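Aminofutalosine deaminase (Helicobacter pylori, PDB 7LKK) deaminates aminofutalosine in the menaquinone pathway of Helicobacter pylori, as a metal-dependent hydrolase that carries an iron ion and the inhibitor methylthio-coformycin here. Local coordinates at residues 152-158 against 186-192; 196-201 against 254-258; 263-268 against 286-291; 279-285 against 315-319. All coordinates share one frame; numbering follows the deposited sequence.

Overall arrangement
From the N terminus, contact 1 (152-158 with 186-192) comes first and pairs two parallel strands of the amidohydrolase barrel, closing the excursion through helix 166-180. Contact 2 begins a few residues further on, where the loop 196-201 meets 254-258 and closes a longer loop that holds strand 218-222. Contacts 3 and 4 cross along the chain, because 279-285 and 286-291 are successive parts of helix 281-291. That helix packs against 263-268 in contact 3 and against 315-319 in contact 4. Contacts 2 and 3 also touch, where Y256 meets M265. The contacts thus tie together barrel wall, a loop beside the pocket with its outer neighbour, and outer helices.

Contact 1: 152-158 against 186-192; sequences NAVVFLE and KLKAALA. With MCF ((8R)-3-(5-S-methyl-5-thio-beta-D-ribofuranosyl)-3,6,7,8-tetrahydroimidazo[4,5-d][1,3]diazepin-8-ol), chain J.
F156 lays one face of its ring over the methyl of A190, whose CB sits 3.8 Å from the ring centroid, a CH-pi contact displaced toward the CD2 rim. With chi1 at -65°, CG stands anti to the carbonyl carbon, which swings the ring over its neighbour, and L191 O meets the ring edge in its plane. Alanine suits position 190 because its single methyl lets the F156 ring lie directly over the strand. A192 is equally small, and its CB packs against E158 CB at 3.7 Å. On the opposite sheet face, L187 CD1 reaches V155 CG2 at 3.6 Å and also meets A153 CB.

Six backbone bonds join the strands in parallel register, from A153 N to K186 O at 2.8 Å through A192 N to L157 O at 2.9 Å. Toward the C-terminal end the donors L157 N and A192 N rise well out of the carbonyl planes as the strands twist, their axes 34° apart. There E158, extended beyond CG, turns OE1 to the ribose hydroxyl O2S of the inhibitor, which donates a bond of 2.5 Å. N138 ND2 donates to the same OE1, so two bonds grip this oxygen at the C-terminal mouth of the barrel, where amidohydrolases place their active sites. At the other end, V154 CG2 lies alongside the aliphatic part of K188, whose NZ bonds to L372 O. The pair sits between strands 130-137 and 218-222, with F172 of helix 166-180 covering L157 and L191.

Contact 2: 196-201 against 254-258; sequences PYSVQK and SLYEG
Chi1 of -57° at Y256 and -53° at L255 sets each CG anti to its carbonyl carbon, and the two side chains enter the bend 196-201 together. The Y256 hydroxyl donates to V199 O over 2.8 Å, approaching from above the carbonyl plane. P196 O lies at the ring edge, in its plane, 3.2 Å from CE2. K201 crosses the ring obliquely, its CB and CG resting against CE1, both at 3.6 Å. Tyrosine suits this place because it offers an apolar ring and a polar end for a backbone carbonyl. L255 CD1 is pressed against the same turn, 3.3 Å from V199 O.

Two waters bridge the backbones. One accepts from L255 N and donates to P196 O; the other accepts from K201 N at 2.9 Å and donates to L255 O, joining the first turn of helix 201-213 to the facing loop. Q200 occupies the N-cap of that helix, its OE1 accepting from M203 N while NE2 bonds to D202 OD2. Next to P196, Y197 stacks on F239, and its side chain comes, at nearest atoms, within about 4 Å of the inhibitor. Loops following barrel strands, as here after strand 187-193, typically border the active-site mouth in the amidohydrolase TIM-barrel fold.

Contact 3: 263-268 against 286-291; sequences IDMFKD and RIKSQV
I263 and I287 meet at about a right angle, CD1 against CG1 at 3.7 Å, where helix 259-264 packs on helix 281-291 on the outside of the amidohydrolase barrel. Branched aliphatic side chains suit this buried side, and F222 of strand 218-222 touches both isoleucines. Further along, V291 CG2 packs on F266 CB at 4.0 Å and lies close to F266 O.

Above this apolar layer R286 grips D264 side-on. NE donates to OD1 at 3.2 Å and NH2 to OD2 at 3.0 Å, each oxygen using its syn lone pair. The carboxylate and guanidinium planes are only 18° apart, so the two bonds lie nearly in one plane and fix the rotation of both groups. The bend at chi2 of R286 (83°) folds its chain toward the aspartate. Q290 lies beside the pair, its CG 3.5 Å from D264 OD1, while its OE1 meets the CD methylene of K267.

The backbone of K267 and D268 is positioned by a type I turn that starts at D264, in which K267 N bonds to D264 O and turns the chain. Within the turn, F266 packs on T271 and I208; just past it, D268 OD2 forms a salt bridge with K292. The turn delivers the D268 amide to the last turn of the facing helix, where D268 N donates to Q290 O over 2.9 Å.

Contact 4: 279-285 against 315-319; sequences ASLEALK and RVREA
L284 and A319 form the close-packed part of this contact, with CB against CB at 3.5 Å. Alanine suits position 319 because its single methyl lets the end of helix 313-318 come near helix 281-291. L284 CD1 reaches R315 CG and V316 CG2, and on the inner side both L284 and V316 also touch L296 on the barrel strand 294-298. L281 completes the apolar patch: with CG anti to the backbone N (chi1 -178°), it turns CD1 to within 3.9 Å of the A319 methyl and also meets E318 CB.

Toward solvent the contact becomes looser and more polar. K285 CG only brushes A319 CA and CB. At the other end R315, bent at chi3 (-89°), carries its guanidinium past S280 CA, which lies over one face. NH1 donates to A279 O at 2.9 Å, but the angle of 124° makes this a weak bond. Serine suits the N-cap at 280, since its OG accepts from A283 N and caps the start of the helix. Cohesion therefore probably rests mainly on aliphatic carbons of leucine and alanine, while the bent arginine adds a weak polar tie to the backbone preceding helix 281-291.

Contact 1: 152-158 against 186-192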
# COMPACT_ATOMS: atom_id res chain seq x y z
N ASN A 152 16.85 -5.87 -19.53
CA ASN A 152 16.23 -6.56 -20.65
C ASN A 152 14.92 -5.87 -20.99
O ASN A 152 14.09 -5.62 -20.11
CB ASN A 152 15.97 -8.03 -20.31
CG ASN A 152 17.23 -8.76 -19.89
OD1 ASN A 152 18.21 -8.81 -20.64
ND2 ASN A 152 17.21 -9.35 -18.70
N ALA A 153 14.73 -5.53 -22.26
CA ALA A 153 13.59 -4.73 -22.68
C ALA A 153 12.82 -5.42 -23.79
O ALA A 153 13.41 -5.80 -24.81
CB ALA A 153 14.03 -3.33 -23.13
N VAL A 154 11.52 -5.59 -23.59
CA VAL A 154 10.58 -5.94 -24.65
C VAL A 154 9.71 -4.72 -24.87
O VAL A 154 8.83 -4.41 -24.05
CB VAL A 154 9.74 -7.17 -24.30
CG1 VAL A 154 8.76 -7.48 -25.42
CG2 VAL A 154 10.64 -8.37 -24.03
N VAL A 155 9.94 -4.01 -25.97
CA VAL A 155 9.23 -2.76 -26.25
C VAL A 155 8.03 -3.08 -27.13
O VAL A 155 8.18 -3.52 -28.27
CB VAL A 155 10.15 -1.73 -26.91
CG1 VAL A 155 9.34 -0.54 -27.40
CG2 VAL A 155 11.22 -1.27 -25.92
N PHE A 156 6.84 -2.86 -26.58
CA PHE A 156 5.58 -3.04 -27.31
C PHE A 156 5.22 -1.70 -27.94
O PHE A 156 4.77 -0.78 -27.25
CB PHE A 156 4.47 -3.50 -26.37
CG PHE A 156 4.69 -4.87 -25.77
CD1 PHE A 156 5.48 -5.02 -24.64
CD2 PHE A 156 4.08 -5.98 -26.32
CE1 PHE A 156 5.67 -6.27 -24.08
CE2 PHE A 156 4.27 -7.24 -25.77
CZ PHE A 156 5.07 -7.38 -24.64
N LEU A 157 5.43 -1.57 -29.24
CA LEU A 157 4.95 -0.40 -29.97
C LEU A 157 3.43 -0.46 -30.04
O LEU A 157 2.87 -1.34 -30.69
CB LEU A 157 5.56 -0.33 -31.36
CG LEU A 157 5.15 0.90 -32.18
CD1 LEU A 157 5.58 2.18 -31.47
CD2 LEU A 157 5.71 0.85 -33.59
N GLU A 158 2.77 0.48 -29.37
CA GLU A 158 1.33 0.42 -29.15
C GLU A 158 0.61 1.28 -30.18
O GLU A 158 0.93 2.46 -30.34
CB GLU A 158 0.98 0.89 -27.74
CG GLU A 158 -0.50 1.00 -27.47
CD GLU A 158 -0.79 1.50 -26.07
OE1 GLU A 158 -0.54 2.69 -25.80
OE2 GLU A 158 -1.27 0.69 -25.24
N LYS A 186 19.45 -7.54 -25.88
CA LYS A 186 18.74 -6.96 -24.76
C LYS A 186 17.42 -6.29 -25.15
O LYS A 186 16.67 -5.88 -24.25
CB LYS A 186 19.62 -5.93 -24.04
CG LYS A 186 20.80 -6.54 -23.30
CD LYS A 186 21.14 -5.74 -22.05
CE LYS A 186 21.75 -4.39 -22.41
NZ LYS A 186 23.18 -4.53 -22.80
N LEU A 187 17.13 -6.15 -26.44
CA LEU A 187 15.93 -5.46 -26.90
C LEU A 187 15.17 -6.36 -27.85
O LEU A 187 15.69 -6.74 -28.90
CB LEU A 187 16.28 -4.13 -27.58
CG LEU A 187 15.07 -3.32 -28.03
CD1 LEU A 187 14.09 -3.16 -26.87
CD2 LEU A 187 15.48 -1.96 -28.57
N LYS A 188 13.93 -6.69 -27.49
CA LYS A 188 13.01 -7.42 -28.35
C LYS A 188 11.88 -6.49 -28.75
O LYS A 188 11.28 -5.81 -27.90
CB LYS A 188 12.46 -8.66 -27.64
CG LYS A 188 11.34 -9.36 -28.41
CD LYS A 188 11.21 -10.82 -28.01
CE LYS A 188 11.00 -10.97 -26.51
NZ LYS A 188 10.94 -12.40 -26.09
N ALA A 189 11.58 -6.44 -30.05
CA ALA A 189 10.51 -5.61 -30.56
C ALA A 189 9.19 -6.36 -30.51
O ALA A 189 9.12 -7.54 -30.87
CB ALA A 189 10.80 -5.15 -31.99
N ALA A 190 8.14 -5.68 -30.07
CA ALA A 190 6.81 -6.26 -29.96
C ALA A 190 5.78 -5.19 -30.33
O ALA A 190 6.13 -4.04 -30.60
CB ALA A 190 6.56 -6.82 -28.56
N LEU A 191 4.51 -5.58 -30.34
CA LEU A 191 3.43 -4.73 -30.80
C LEU A 191 2.28 -4.77 -29.81
O LEU A 191 2.12 -5.73 -29.05
CB LEU A 191 2.94 -5.15 -32.19
CG LEU A 191 3.91 -4.85 -33.34
CD1 LEU A 191 3.67 -5.79 -34.51
CD2 LEU A 191 3.77 -3.40 -33.78
N ALA A 192 1.47 -3.71 -29.81
CA ALA A 192 0.35 -3.62 -28.90
C ALA A 192 -0.84 -2.97 -29.57
O ALA A 192 -0.69 -2.01 -30.34
CB ALA A 192 0.72 -2.84 -27.63
O8 MCF J . -2.72 1.05 -18.98
C8 MCF J . -2.83 2.29 -18.34
C7 MCF J . -4.27 2.70 -18.10
N6 MCF J . -5.13 2.19 -19.14
C5 MCF J . -4.78 2.41 -20.52
N4 MCF J . -3.58 3.09 -21.00
C10 MCF J . -2.45 3.78 -20.34
C9 MCF J . -2.05 3.41 -19.07
N1 MCF J . -1.02 4.17 -18.74
C2 MCF J . -0.74 5.00 -19.74
N3 MCF J . -1.61 4.75 -20.72
C1S MCF J . -1.61 5.50 -22.02
C2S MCF J . -1.81 4.60 -23.26
O2S MCF J . -0.62 4.06 -23.66
O4S MCF J . -2.60 6.31 -22.05
C4S MCF J . -2.94 6.52 -23.62
C3S MCF J . -2.32 5.60 -24.29
O3S MCF J . -1.16 6.21 -25.03
C5S MCF J . -4.44 6.42 -23.83
S5S MCF J . -4.94 7.46 -25.22
C6S MCF J . -6.57 6.92 -25.83

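Contact 2: 196-201 against 254-258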
# COMPACT_ATOMS: atom_id res chain seq x y z
N PRO A 196 -10.11 -1.93 -26.81
CA PRO A 196 -11.27 -2.07 -27.71
C PRO A 196 -11.93 -0.76 -28.08
O PRO A 196 -12.50 -0.65 -29.17
CB PRO A 196 -12.22 -2.97 -26.91
CG PRO A 196 -11.33 -3.73 -25.97
CD PRO A 196 -10.23 -2.79 -25.61
N TYR A 197 -11.88 0.25 -27.21
CA TYR A 197 -12.55 1.52 -27.48
C TYR A 197 -11.71 2.48 -28.31
O TYR A 197 -12.24 3.50 -28.77
CB TYR A 197 -12.95 2.21 -26.17
CG TYR A 197 -11.81 2.41 -25.20
CD1 TYR A 197 -10.88 3.43 -25.38
CD2 TYR A 197 -11.66 1.58 -24.09
CE1 TYR A 197 -9.83 3.61 -24.49
CE2 TYR A 197 -10.62 1.76 -23.20
CZ TYR A 197 -9.71 2.77 -23.41
OH TYR A 197 -8.67 2.95 -22.52
N SER A 198 -10.43 2.19 -28.52
CA SER A 198 -9.52 3.14 -29.14
C SER A 198 -8.91 2.66 -30.46
O SER A 198 -8.24 3.46 -31.12
CB SER A 198 -8.37 3.49 -28.18
OG SER A 198 -7.61 2.34 -27.86
N VAL A 199 -9.12 1.41 -30.85
CA VAL A 199 -8.53 0.87 -32.08
C VAL A 199 -9.64 0.28 -32.94
O VAL A 199 -10.34 -0.64 -32.52
CB VAL A 199 -7.46 -0.19 -31.79
CG1 VAL A 199 -6.93 -0.76 -33.09
CG2 VAL A 199 -6.32 0.41 -30.98
N GLN A 200 -9.80 0.83 -34.15
CA GLN A 200 -10.75 0.29 -35.10
C GLN A 200 -10.37 -1.14 -35.48
O GLN A 200 -9.19 -1.50 -35.49
CB GLN A 200 -10.82 1.19 -36.34
CG GLN A 200 -11.96 0.88 -37.30
CD GLN A 200 -11.55 -0.11 -38.36
OE1 GLN A 200 -10.37 -0.24 -38.68
NE2 GLN A 200 -12.52 -0.83 -38.91
N LYS A 201 -11.38 -1.95 -35.78
CA LYS A 201 -11.18 -3.40 -35.89
C LYS A 201 -10.17 -3.75 -36.98
O LYS A 201 -9.25 -4.54 -36.76
CB LYS A 201 -12.52 -4.09 -36.16
CG LYS A 201 -12.43 -5.61 -36.22
CD LYS A 201 -13.81 -6.25 -36.18
CE LYS A 201 -13.72 -7.75 -35.91
NZ LYS A 201 -12.55 -8.38 -36.58
N SER A 254 -20.02 0.94 -30.74
CA SER A 254 -18.78 0.28 -30.38
C SER A 254 -18.02 -0.18 -31.62
O SER A 254 -18.61 -0.53 -32.64
CB SER A 254 -19.05 -0.92 -29.47
OG SER A 254 -17.87 -1.65 -29.22
N LEU A 255 -16.69 -0.13 -31.53
CA LEU A 255 -15.85 -0.67 -32.59
C LEU A 255 -15.90 -2.19 -32.65
O LEU A 255 -15.42 -2.77 -33.63
CB LEU A 255 -14.41 -0.20 -32.40
CG LEU A 255 -14.20 1.30 -32.26
CD1 LEU A 255 -12.73 1.61 -31.98
CD2 LEU A 255 -14.68 2.03 -33.51
N TYR A 256 -16.46 -2.84 -31.63
CA TYR A 256 -16.54 -4.29 -31.56
C TYR A 256 -17.87 -4.67 -30.95
O TYR A 256 -18.25 -4.14 -29.90
CB TYR A 256 -15.38 -4.87 -30.73
CG TYR A 256 -14.02 -4.49 -31.24
CD1 TYR A 256 -13.37 -5.26 -32.20
CD2 TYR A 256 -13.37 -3.35 -30.78
CE1 TYR A 256 -12.12 -4.91 -32.67
CE2 TYR A 256 -12.12 -2.99 -31.25
CZ TYR A 256 -11.50 -3.78 -32.19
OH TYR A 256 -10.26 -3.43 -32.66
N GLU A 257 -18.59 -5.59 -31.59
CA GLU A 257 -19.88 -6.06 -31.10
C GLU A 257 -19.65 -7.18 -30.10
O GLU A 257 -19.64 -8.36 -30.45
CB GLU A 257 -20.78 -6.50 -32.25
CG GLU A 257 -22.24 -6.67 -31.86
CD GLU A 257 -22.84 -5.38 -31.32
OE1 GLU A 257 -22.75 -4.34 -32.00
OE2 GLU A 257 -23.41 -5.42 -30.20
N GLY A 258 -19.45 -6.80 -28.84
CA GLY A 258 -19.25 -7.75 -27.77
C GLY A 258 -17.78 -8.04 -27.51
O GLY A 258 -16.91 -7.83 -28.35
O HOH W 1 -15.59 0.05 -28.90
O HOH W 2 -14.15 -1.35 -35.42

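Contact 3: 263-268 against 286-291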
# COMPACT_ATOMS: atom_id res chain seq x y z
N ILE A 263 -11.84 -10.39 -28.46
CA ILE A 263 -10.96 -11.48 -28.04
C ILE A 263 -10.57 -12.35 -29.22
O ILE A 263 -9.40 -12.73 -29.37
CB ILE A 263 -11.64 -12.31 -26.93
CG1 ILE A 263 -11.80 -11.49 -25.65
CG2 ILE A 263 -10.85 -13.60 -26.66
CD1 ILE A 263 -12.82 -12.08 -24.69
N ASP A 264 -11.53 -12.68 -30.08
CA ASP A 264 -11.28 -13.63 -31.17
C ASP A 264 -10.22 -13.13 -32.15
O ASP A 264 -9.61 -13.96 -32.83
CB ASP A 264 -12.58 -13.93 -31.91
CG ASP A 264 -13.57 -14.72 -31.07
OD1 ASP A 264 -13.21 -15.10 -29.94
OD2 ASP A 264 -14.70 -14.95 -31.54
N MET A 265 -10.00 -11.82 -32.24
CA MET A 265 -8.94 -11.30 -33.10
C MET A 265 -7.58 -11.88 -32.73
O MET A 265 -6.72 -12.05 -33.61
CB MET A 265 -8.88 -9.78 -33.02
CG MET A 265 -10.02 -9.05 -33.69
SD MET A 265 -9.62 -7.30 -33.88
CE MET A 265 -9.22 -6.87 -32.18
N PHE A 266 -7.36 -12.17 -31.45
CA PHE A 266 -6.08 -12.66 -30.96
C PHE A 266 -6.02 -14.18 -30.90
O PHE A 266 -5.15 -14.73 -30.22
CB PHE A 266 -5.79 -12.06 -29.58
CG PHE A 266 -5.78 -10.55 -29.57
CD1 PHE A 266 -4.60 -9.85 -29.77
CD2 PHE A 266 -6.95 -9.84 -29.37
CE1 PHE A 266 -4.59 -8.47 -29.76
CE2 PHE A 266 -6.95 -8.46 -29.37
CZ PHE A 266 -5.77 -7.77 -29.56
N LYS A 267 -6.93 -14.86 -31.59
CA LYS A 267 -6.95 -16.32 -31.60
C LYS A 267 -5.61 -16.89 -32.04
O LYS A 267 -5.03 -16.45 -33.04
CB LYS A 267 -8.07 -16.82 -32.52
CG LYS A 267 -8.10 -18.32 -32.71
CD LYS A 267 -9.45 -18.78 -33.24
CE LYS A 267 -9.30 -19.55 -34.54
NZ LYS A 267 -9.26 -18.65 -35.72
N ASP A 268 -5.12 -17.87 -31.28
CA ASP A 268 -3.85 -18.55 -31.55
C ASP A 268 -2.69 -17.56 -31.67
O ASP A 268 -1.98 -17.50 -32.67
CB ASP A 268 -3.96 -19.42 -32.81
CG ASP A 268 -5.07 -20.45 -32.72
OD1 ASP A 268 -5.94 -20.47 -33.63
OD2 ASP A 268 -5.09 -21.23 -31.75
N ARG A 286 -13.07 -17.50 -22.56
CA ARG A 286 -12.92 -17.29 -24.00
C ARG A 286 -11.50 -16.88 -24.34
O ARG A 286 -10.94 -17.35 -25.34
CB ARG A 286 -13.91 -16.22 -24.47
CG ARG A 286 -13.96 -16.03 -25.98
CD ARG A 286 -14.87 -17.06 -26.63
NE ARG A 286 -15.20 -16.70 -28.01
CZ ARG A 286 -16.20 -17.25 -28.70
NH1 ARG A 286 -16.96 -18.18 -28.13
NH2 ARG A 286 -16.43 -16.88 -29.95
N ILE A 287 -10.90 -16.01 -23.53
CA ILE A 287 -9.51 -15.62 -23.73
C ILE A 287 -8.61 -16.84 -23.69
O ILE A 287 -7.75 -17.04 -24.55
CB ILE A 287 -9.09 -14.58 -22.68
CG1 ILE A 287 -9.74 -13.22 -22.96
CG2 ILE A 287 -7.58 -14.42 -22.65
CD1 ILE A 287 -9.55 -12.22 -21.84
N LYS A 288 -8.81 -17.69 -22.67
CA LYS A 288 -7.97 -18.87 -22.50
C LYS A 288 -8.09 -19.83 -23.68
O LYS A 288 -7.09 -20.31 -24.22
CB LYS A 288 -8.33 -19.58 -21.19
CG LYS A 288 -7.90 -21.03 -21.11
CD LYS A 288 -6.65 -21.18 -20.26
CE LYS A 288 -6.45 -22.64 -19.86
NZ LYS A 288 -5.37 -22.80 -18.85
N SER A 289 -9.33 -20.12 -24.10
CA SER A 289 -9.54 -21.12 -25.13
C SER A 289 -9.21 -20.60 -26.53
O SER A 289 -8.75 -21.38 -27.37
CB SER A 289 -10.99 -21.62 -25.10
OG SER A 289 -11.90 -20.58 -25.39
N GLN A 290 -9.42 -19.32 -26.79
CA GLN A 290 -9.20 -18.77 -28.13
C GLN A 290 -7.74 -18.36 -28.35
O GLN A 290 -7.17 -18.68 -29.40
CB GLN A 290 -10.12 -17.58 -28.37
CG GLN A 290 -11.58 -17.95 -28.59
CD GLN A 290 -11.80 -18.73 -29.87
OE1 GLN A 290 -11.95 -18.15 -30.95
NE2 GLN A 290 -11.83 -20.05 -29.77
N VAL A 291 -7.14 -17.68 -27.39
CA VAL A 291 -5.79 -17.15 -27.59
C VAL A 291 -4.74 -18.25 -27.45
O VAL A 291 -3.66 -18.17 -28.06
CB VAL A 291 -5.53 -15.98 -26.62
CG1 VAL A 291 -4.12 -15.44 -26.77
CG2 VAL A 291 -6.55 -14.88 -26.86

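Contact 4: 279-285 against 315-319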
# COMPACT_ATOMS: atom_id res chain seq x y z
N ALA A 279 -13.85 -8.26 -16.94
CA ALA A 279 -14.09 -9.43 -17.77
C ALA A 279 -14.84 -10.48 -16.97
O ALA A 279 -14.40 -10.86 -15.87
CB ALA A 279 -12.77 -10.00 -18.30
N SER A 280 -15.97 -10.93 -17.50
CA SER A 280 -16.72 -12.00 -16.85
C SER A 280 -15.94 -13.31 -16.92
O SER A 280 -14.91 -13.42 -17.59
CB SER A 280 -18.09 -12.16 -17.51
OG SER A 280 -17.95 -12.70 -18.81
N LEU A 281 -16.45 -14.32 -16.21
CA LEU A 281 -15.83 -15.64 -16.25
C LEU A 281 -15.86 -16.21 -17.67
O LEU A 281 -14.88 -16.81 -18.12
CB LEU A 281 -16.52 -16.58 -15.27
CG LEU A 281 -15.94 -18.00 -15.18
CD1 LEU A 281 -14.47 -17.96 -14.82
CD2 LEU A 281 -16.73 -18.84 -14.18
N GLU A 282 -16.97 -16.01 -18.38
CA GLU A 282 -17.04 -16.47 -19.77
C GLU A 282 -15.99 -15.78 -20.63
O GLU A 282 -15.35 -16.42 -21.48
CB GLU A 282 -18.44 -16.24 -20.33
CG GLU A 282 -18.61 -16.74 -21.76
CD GLU A 282 -19.79 -16.12 -22.48
OE1 GLU A 282 -20.78 -15.77 -21.80
OE2 GLU A 282 -19.72 -15.97 -23.72
N ALA A 283 -15.80 -14.48 -20.42
CA ALA A 283 -14.80 -13.75 -21.21
C ALA A 283 -13.39 -14.25 -20.92
O ALA A 283 -12.59 -14.43 -21.85
CB ALA A 283 -14.91 -12.25 -20.92
N LEU A 284 -13.07 -14.48 -19.65
CA LEU A 284 -11.75 -15.01 -19.31
C LEU A 284 -11.56 -16.41 -19.88
O LEU A 284 -10.48 -16.75 -20.36
CB LEU A 284 -11.57 -15.02 -17.79
CG LEU A 284 -11.40 -13.66 -17.11
CD1 LEU A 284 -11.12 -13.85 -15.62
CD2 LEU A 284 -10.29 -12.86 -17.77
N LYS A 285 -12.61 -17.24 -19.83
CA LYS A 285 -12.53 -18.57 -20.43
C LYS A 285 -12.39 -18.48 -21.95
O LYS A 285 -11.68 -19.28 -22.56
CB LYS A 285 -13.76 -19.39 -20.05
CG LYS A 285 -13.76 -19.87 -18.61
CD LYS A 285 -14.97 -20.74 -18.33
CE LYS A 285 -14.62 -22.21 -18.47
NZ LYS A 285 -13.24 -22.49 -17.99
N ARG A 315 -11.90 -15.47 -9.67
CA ARG A 315 -12.40 -15.60 -11.04
C ARG A 315 -11.29 -15.99 -12.00
O ARG A 315 -11.49 -16.83 -12.89
CB ARG A 315 -13.05 -14.29 -11.48
CG ARG A 315 -13.89 -14.39 -12.74
CD ARG A 315 -14.36 -13.02 -13.16
NE ARG A 315 -15.64 -12.68 -12.55
CZ ARG A 315 -16.20 -11.48 -12.62
NH1 ARG A 315 -15.58 -10.50 -13.26
NH2 ARG A 315 -17.37 -11.25 -12.03
N VAL A 316 -10.11 -15.39 -11.84
CA VAL A 316 -8.97 -15.74 -12.69
C VAL A 316 -8.62 -17.21 -12.53
O VAL A 316 -8.34 -17.91 -13.51
CB VAL A 316 -7.77 -14.83 -12.37
CG1 VAL A 316 -6.51 -15.36 -13.02
CG2 VAL A 316 -8.06 -13.39 -12.83
N ARG A 317 -8.63 -17.70 -11.29
CA ARG A 317 -8.36 -19.10 -11.03
C ARG A 317 -9.45 -19.99 -11.63
O ARG A 317 -9.15 -21.04 -12.22
CB ARG A 317 -8.24 -19.33 -9.53
CG ARG A 317 -7.83 -20.74 -9.12
CD ARG A 317 -7.40 -20.77 -7.66
NE ARG A 317 -8.49 -20.42 -6.76
CZ ARG A 317 -8.32 -20.00 -5.51
NH1 ARG A 317 -7.10 -19.86 -5.01
NH2 ARG A 317 -9.38 -19.72 -4.75
N GLU A 318 -10.71 -19.59 -11.49
CA GLU A 318 -11.81 -20.37 -12.05
C GLU A 318 -11.72 -20.50 -13.56
O GLU A 318 -12.15 -21.51 -14.13
CB GLU A 318 -13.15 -19.75 -11.64
CG GLU A 318 -13.42 -19.83 -10.14
CD GLU A 318 -14.43 -18.80 -9.67
OE1 GLU A 318 -15.05 -18.14 -10.52
OE2 GLU A 318 -14.59 -18.66 -8.43
N ALA A 319 -11.17 -19.49 -14.23
CA ALA A 319 -10.98 -19.54 -15.68
C ALA A 319 -9.77 -20.36 -16.10
O ALA A 319 -9.55 -20.55 -17.30
CB ALA A 319 -10.86 -18.12 -16.24